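Crov588 (Cafeteriavirus, PDB 6NYR) is of unknown function but folds into a circular leucine-rich repeat solenoid built from a long run of FNIP repeats. Local coordinates at residues Asn241-Leu253 with Ile266-Ile278. Numbering follows the deposited sequence.
Sequences NQQITENVLPNSL and ITENVLPNSLTHI
The side chains of Glu246 and Asn269 lie side by side, pointing the same way, with carboxylate and amide planes 25° apart; Glu246 OE2 sits 3.7 Å from Asn269 CB, and the extended acid brings its CG against the backbone O of Asn269 (3.2 Å). The His277 ring takes Thr276 OG1 at its edge, in the ring plane, hydrogen-bonded to His277 ND1 at 3.0 Å, and stacks with Tyr255 and His299 of the adjacent strands. Inward from the acid, Val270 fits against the Ile244 backbone and side chain; with its CG1 anti to the backbone N (chi1 176°), that methyl reaches Ile244 CG2 at 3.6 Å. The Pro272 ring crosses Leu249 at about a right angle, its CD 3.7 Å from Leu249 CB, while its CG faces Leu253. Leu253 and Leu275 run alongside each other, CG to CD2 3.7 Å. Ser274 OG donates to Leu253 O at 2.8 Å, tilted 28° from the carbonyl plane. Ser252 bonds Asn229 and Leu231, and Ser296 bonds Asn273, so similar serine links recur along the coil. Successive 22-residue coils, about two per FNIP repeat, stack with Leu253 on its counterpart Leu275 and other pairs staggered, as in a leucine-rich repeat solenoid.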
loop_
_atom_site.group_PDB
_atom_site.type_symbol
_atom_site.label_atom_id
_atom_site.label_comp_id
_atom_site.label_asym_id
_atom_site.label_seq_id
_atom_site.Cartn_x
_atom_site.Cartn_y
_atom_site.Cartn_z
ATOM N N ASN A 241 24.476 20.122 6.158
ATOM C CA ASN A 241 24.732 20.349 7.574
ATOM C C ASN A 241 25.422 21.702 7.756
ATOM O O ASN A 241 26.547 21.807 8.246
ATOM C CB ASN A 241 25.571 19.214 8.158
ATOM C CG ASN A 241 25.560 19.201 9.678
ATOM O OD1 ASN A 241 24.674 19.787 10.307
ATOM N ND2 ASN A 241 26.546 18.539 10.277
ATOM N N GLN A 242 24.749 22.773 7.348
ATOM C CA GLN A 242 25.258 24.126 7.516
ATOM C C GLN A 242 24.333 24.910 8.436
ATOM O O GLN A 242 23.130 24.645 8.502
ATOM C CB GLN A 242 25.371 24.864 6.175
ATOM C CG GLN A 242 26.351 24.234 5.215
ATOM C CD GLN A 242 27.771 24.292 5.731
ATOM O OE1 GLN A 242 28.222 25.328 6.227
ATOM N NE2 GLN A 242 28.478 23.172 5.639
ATOM N N GLN A 243 24.901 25.881 9.148
ATOM C CA GLN A 243 24.086 26.724 10.010
ATOM C C GLN A 243 23.150 27.614 9.205
ATOM O O GLN A 243 23.519 28.163 8.162
ATOM C CB GLN A 243 24.945 27.593 10.927
ATOM C CG GLN A 243 25.242 26.934 12.254
ATOM C CD GLN A 243 25.488 27.950 13.358
ATOM O OE1 GLN A 243 25.569 29.153 13.105
ATOM N NE2 GLN A 243 25.547 27.472 14.596
ATOM N N ILE A 244 21.934 27.761 9.718
ATOM C CA ILE A 244 20.910 28.622 9.142
ATOM C C ILE A 244 20.708 29.776 10.112
ATOM O O ILE A 244 20.196 29.588 11.223
ATOM C CB ILE A 244 19.599 27.865 8.899
ATOM C CG1 ILE A 244 19.869 26.661 8.003
ATOM C CG2 ILE A 244 18.570 28.791 8.268
ATOM C CD1 ILE A 244 18.652 25.809 7.731
ATOM N N THR A 245 21.111 30.969 9.690
ATOM C CA THR A 245 21.061 32.147 10.542
ATOM C C THR A 245 19.763 32.916 10.285
ATOM O O THR A 245 18.842 32.428 9.627
ATOM C CB THR A 245 22.297 33.006 10.302
ATOM O OG1 THR A 245 22.318 33.439 8.934
ATOM C CG2 THR A 245 23.563 32.211 10.597
ATOM N N GLU A 246 19.663 34.119 10.837
ATOM C CA GLU A 246 18.462 34.930 10.704
ATOM C C GLU A 246 18.245 35.356 9.259
ATOM O O GLU A 246 19.198 35.604 8.515
ATOM C CB GLU A 246 18.579 36.157 11.607
ATOM C CG GLU A 246 17.266 36.734 12.100
ATOM C CD GLU A 246 17.468 37.774 13.195
ATOM O OE1 GLU A 246 18.490 37.696 13.910
ATOM O OE2 GLU A 246 16.608 38.669 13.332
ATOM N N ASN A 247 16.974 35.418 8.861
ATOM C CA ASN A 247 16.555 36.054 7.617
ATOM C C ASN A 247 17.076 35.343 6.370
ATOM O O ASN A 247 17.272 35.977 5.330
ATOM C CB ASN A 247 16.985 37.530 7.575
ATOM C CG ASN A 247 16.161 38.409 8.499
ATOM O OD1 ASN A 247 16.608 38.783 9.585
ATOM N ND2 ASN A 247 14.952 38.749 8.068
ATOM N N VAL A 248 17.291 34.031 6.424
ATOM C CA VAL A 248 17.644 33.251 5.244
ATOM C C VAL A 248 16.471 32.380 4.790
ATOM O O VAL A 248 16.273 32.171 3.596
ATOM C CB VAL A 248 18.917 32.407 5.480
ATOM C CG1 VAL A 248 19.069 32.027 6.926
ATOM C CG2 VAL A 248 18.887 31.161 4.598
ATOM N N LEU A 249 15.694 31.850 5.730
ATOM C CA LEU A 249 14.480 31.126 5.342
ATOM C C LEU A 249 13.367 32.125 5.053
ATOM O O LEU A 249 13.100 32.999 5.884
ATOM C CB LEU A 249 14.044 30.165 6.443
ATOM C CG LEU A 249 15.037 29.068 6.827
ATOM C CD1 LEU A 249 14.513 28.244 7.993
ATOM C CD2 LEU A 249 15.328 28.176 5.629
ATOM N N PRO A 250 12.709 32.046 3.896
ATOM C CA PRO A 250 11.690 33.051 3.570
ATOM C C PRO A 250 10.461 32.915 4.456
ATOM O O PRO A 250 10.164 31.859 5.019
ATOM C CB PRO A 250 11.356 32.770 2.100
ATOM C CG PRO A 250 11.664 31.317 1.923
ATOM C CD PRO A 250 12.830 31.016 2.844
ATOM N N ASN A 251 9.735 34.025 4.562
ATOM C CA ASN A 251 8.567 34.159 5.423
ATOM C C ASN A 251 7.318 33.513 4.849
ATOM O O ASN A 251 6.233 33.687 5.414
ATOM C CB ASN A 251 8.334 35.646 5.684
ATOM C CG ASN A 251 9.328 36.228 6.675
ATOM O OD1 ASN A 251 9.689 35.585 7.664
ATOM N ND2 ASN A 251 9.805 37.436 6.394
ATOM N N SER A 252 7.453 32.772 3.753
ATOM C CA SER A 252 6.347 32.070 3.118
ATOM C C SER A 252 6.418 30.559 3.307
ATOM O O SER A 252 5.497 29.846 2.892
ATOM C CB SER A 252 6.325 32.403 1.623
ATOM O OG SER A 252 7.642 32.417 1.093
ATOM N N LEU A 253 7.485 30.056 3.925
ATOM C CA LEU A 253 7.726 28.619 4.001
ATOM C C LEU A 253 6.701 27.929 4.895
ATOM O O LEU A 253 6.448 28.366 6.022
ATOM C CB LEU A 253 9.139 28.371 4.525
ATOM C CG LEU A 253 9.834 27.054 4.193
ATOM C CD1 LEU A 253 10.014 26.857 2.711
ATOM C CD2 LEU A 253 11.191 27.021 4.917
ATOM N N ILE A 266 19.626 25.806 16.260
ATOM C CA ILE A 266 18.676 26.739 15.668
ATOM C C ILE A 266 18.306 27.755 16.740
ATOM O O ILE A 266 17.729 27.392 17.774
ATOM C CB ILE A 266 17.427 26.034 15.117
ATOM C CG1 ILE A 266 17.832 24.948 14.120
ATOM C CG2 ILE A 266 16.495 27.040 14.456
ATOM C CD1 ILE A 266 16.673 24.126 13.599
ATOM N N THR A 267 18.645 29.016 16.500
ATOM C CA THR A 267 18.360 30.087 17.437
ATOM C C THR A 267 17.036 30.755 17.054
ATOM O O THR A 267 16.273 30.243 16.230
ATOM C CB THR A 267 19.512 31.090 17.462
ATOM O OG1 THR A 267 19.539 31.824 16.232
ATOM C CG2 THR A 267 20.836 30.370 17.638
ATOM N N GLU A 268 16.752 31.908 17.655
ATOM C CA GLU A 268 15.492 32.601 17.445
ATOM C C GLU A 268 15.506 33.349 16.115
ATOM O O GLU A 268 16.559 33.706 15.584
ATOM C CB GLU A 268 15.231 33.586 18.585
ATOM C CG GLU A 268 15.471 33.016 19.971
ATOM C CD GLU A 268 15.350 34.067 21.060
ATOM O OE1 GLU A 268 14.695 35.105 20.822
ATOM O OE2 GLU A 268 15.917 33.855 22.153
ATOM N N ASN A 269 14.307 33.581 15.577
ATOM C CA ASN A 269 14.133 34.330 14.334
ATOM C C ASN A 269 14.797 33.637 13.149
ATOM O O ASN A 269 15.169 34.283 12.167
ATOM C CB ASN A 269 14.666 35.763 14.461
ATOM C CG ASN A 269 13.807 36.632 15.353
ATOM O OD1 ASN A 269 12.787 37.166 14.917
ATOM N ND2 ASN A 269 14.219 36.786 16.607
ATOM N N VAL A 270 14.946 32.319 13.222
ATOM C CA VAL A 270 15.455 31.530 12.104
ATOM C C VAL A 270 14.341 30.763 11.405
ATOM O O VAL A 270 14.258 30.753 10.178
ATOM C CB VAL A 270 16.570 30.576 12.591
ATOM C CG1 VAL A 270 17.048 29.685 11.454
ATOM C CG2 VAL A 270 17.728 31.362 13.183
ATOM N N LEU A 271 13.477 30.126 12.169
ATOM C CA LEU A 271 12.337 29.402 11.624
ATOM C C LEU A 271 11.184 30.368 11.394
ATOM O O LEU A 271 10.620 30.903 12.352
ATOM C CB LEU A 271 11.913 28.266 12.569
ATOM C CG LEU A 271 12.962 27.186 12.809
ATOM C CD1 LEU A 271 12.470 26.186 13.843
ATOM C CD2 LEU A 271 13.317 26.489 11.510
ATOM N N PRO A 272 10.801 30.622 10.144
ATOM C CA PRO A 272 9.720 31.593 9.903
ATOM C C PRO A 272 8.413 31.125 10.523
ATOM O O PRO A 272 8.106 29.934 10.532
ATOM C CB PRO A 272 9.623 31.662 8.375
ATOM C CG PRO A 272 10.169 30.351 7.900
ATOM C CD PRO A 272 11.243 29.964 8.895
ATOM N N ASN A 273 7.642 32.082 11.046
ATOM C CA ASN A 273 6.400 31.757 11.734
ATOM C C ASN A 273 5.362 31.117 10.823
ATOM O O ASN A 273 4.357 30.601 11.327
ATOM C CB ASN A 273 5.821 33.026 12.365
ATOM C CG ASN A 273 6.536 33.419 13.639
ATOM O OD1 ASN A 273 6.922 32.559 14.432
ATOM N ND2 ASN A 273 6.717 34.719 13.846
ATOM N N SER A 274 5.580 31.128 9.506
ATOM C CA SER A 274 4.635 30.523 8.577
ATOM C C SER A 274 4.702 29.001 8.560
ATOM O O SER A 274 3.762 28.360 8.074
ATOM C CB SER A 274 4.899 31.052 7.163
ATOM O OG SER A 274 6.292 31.042 6.874
ATOM N N LEU A 275 5.776 28.408 9.074
ATOM C CA LEU A 275 5.959 26.967 8.954
ATOM C C LEU A 275 4.866 26.208 9.698
ATOM O O LEU A 275 4.595 26.470 10.873
ATOM C CB LEU A 275 7.332 26.563 9.494
ATOM C CG LEU A 275 8.535 26.739 8.569
ATOM C CD1 LEU A 275 9.832 26.537 9.359
ATOM C CD2 LEU A 275 8.477 25.780 7.389
ATOM N N THR A 276 4.248 25.254 9.004
ATOM C CA THR A 276 3.290 24.342 9.614
ATOM C C THR A 276 3.854 22.947 9.836
ATOM O O THR A 276 3.464 22.280 10.801
ATOM C CB THR A 276 2.029 24.239 8.746
ATOM O OG1 THR A 276 2.397 23.937 7.393
ATOM C CG2 THR A 276 1.246 25.545 8.785
ATOM N N HIS A 277 4.758 22.490 8.969
ATOM C CA HIS A 277 5.332 21.155 9.058
ATOM C C HIS A 277 6.850 21.235 9.148
ATOM O O HIS A 277 7.497 21.845 8.289
ATOM C CB HIS A 277 4.940 20.300 7.848
ATOM C CG HIS A 277 3.478 19.997 7.762
ATOM N ND1 HIS A 277 2.516 20.978 7.639
ATOM C CD2 HIS A 277 2.811 18.819 7.790
ATOM C CE1 HIS A 277 1.322 20.418 7.591
ATOM N NE2 HIS A 277 1.472 19.110 7.680
ATOM N N ILE A 278 7.413 20.616 10.183
ATOM C CA ILE A 278 8.857 20.476 10.333
ATOM C C ILE A 278 9.188 19.005 10.531
ATOM O O ILE A 278 8.609 18.343 11.399
ATOM C CB ILE A 278 9.400 21.306 11.514
ATOM C CG1 ILE A 278 9.254 22.800 11.215
ATOM C CG2 ILE A 278 10.854 20.954 11.801
ATOM C CD1 ILE A 278 9.615 23.701 12.370
#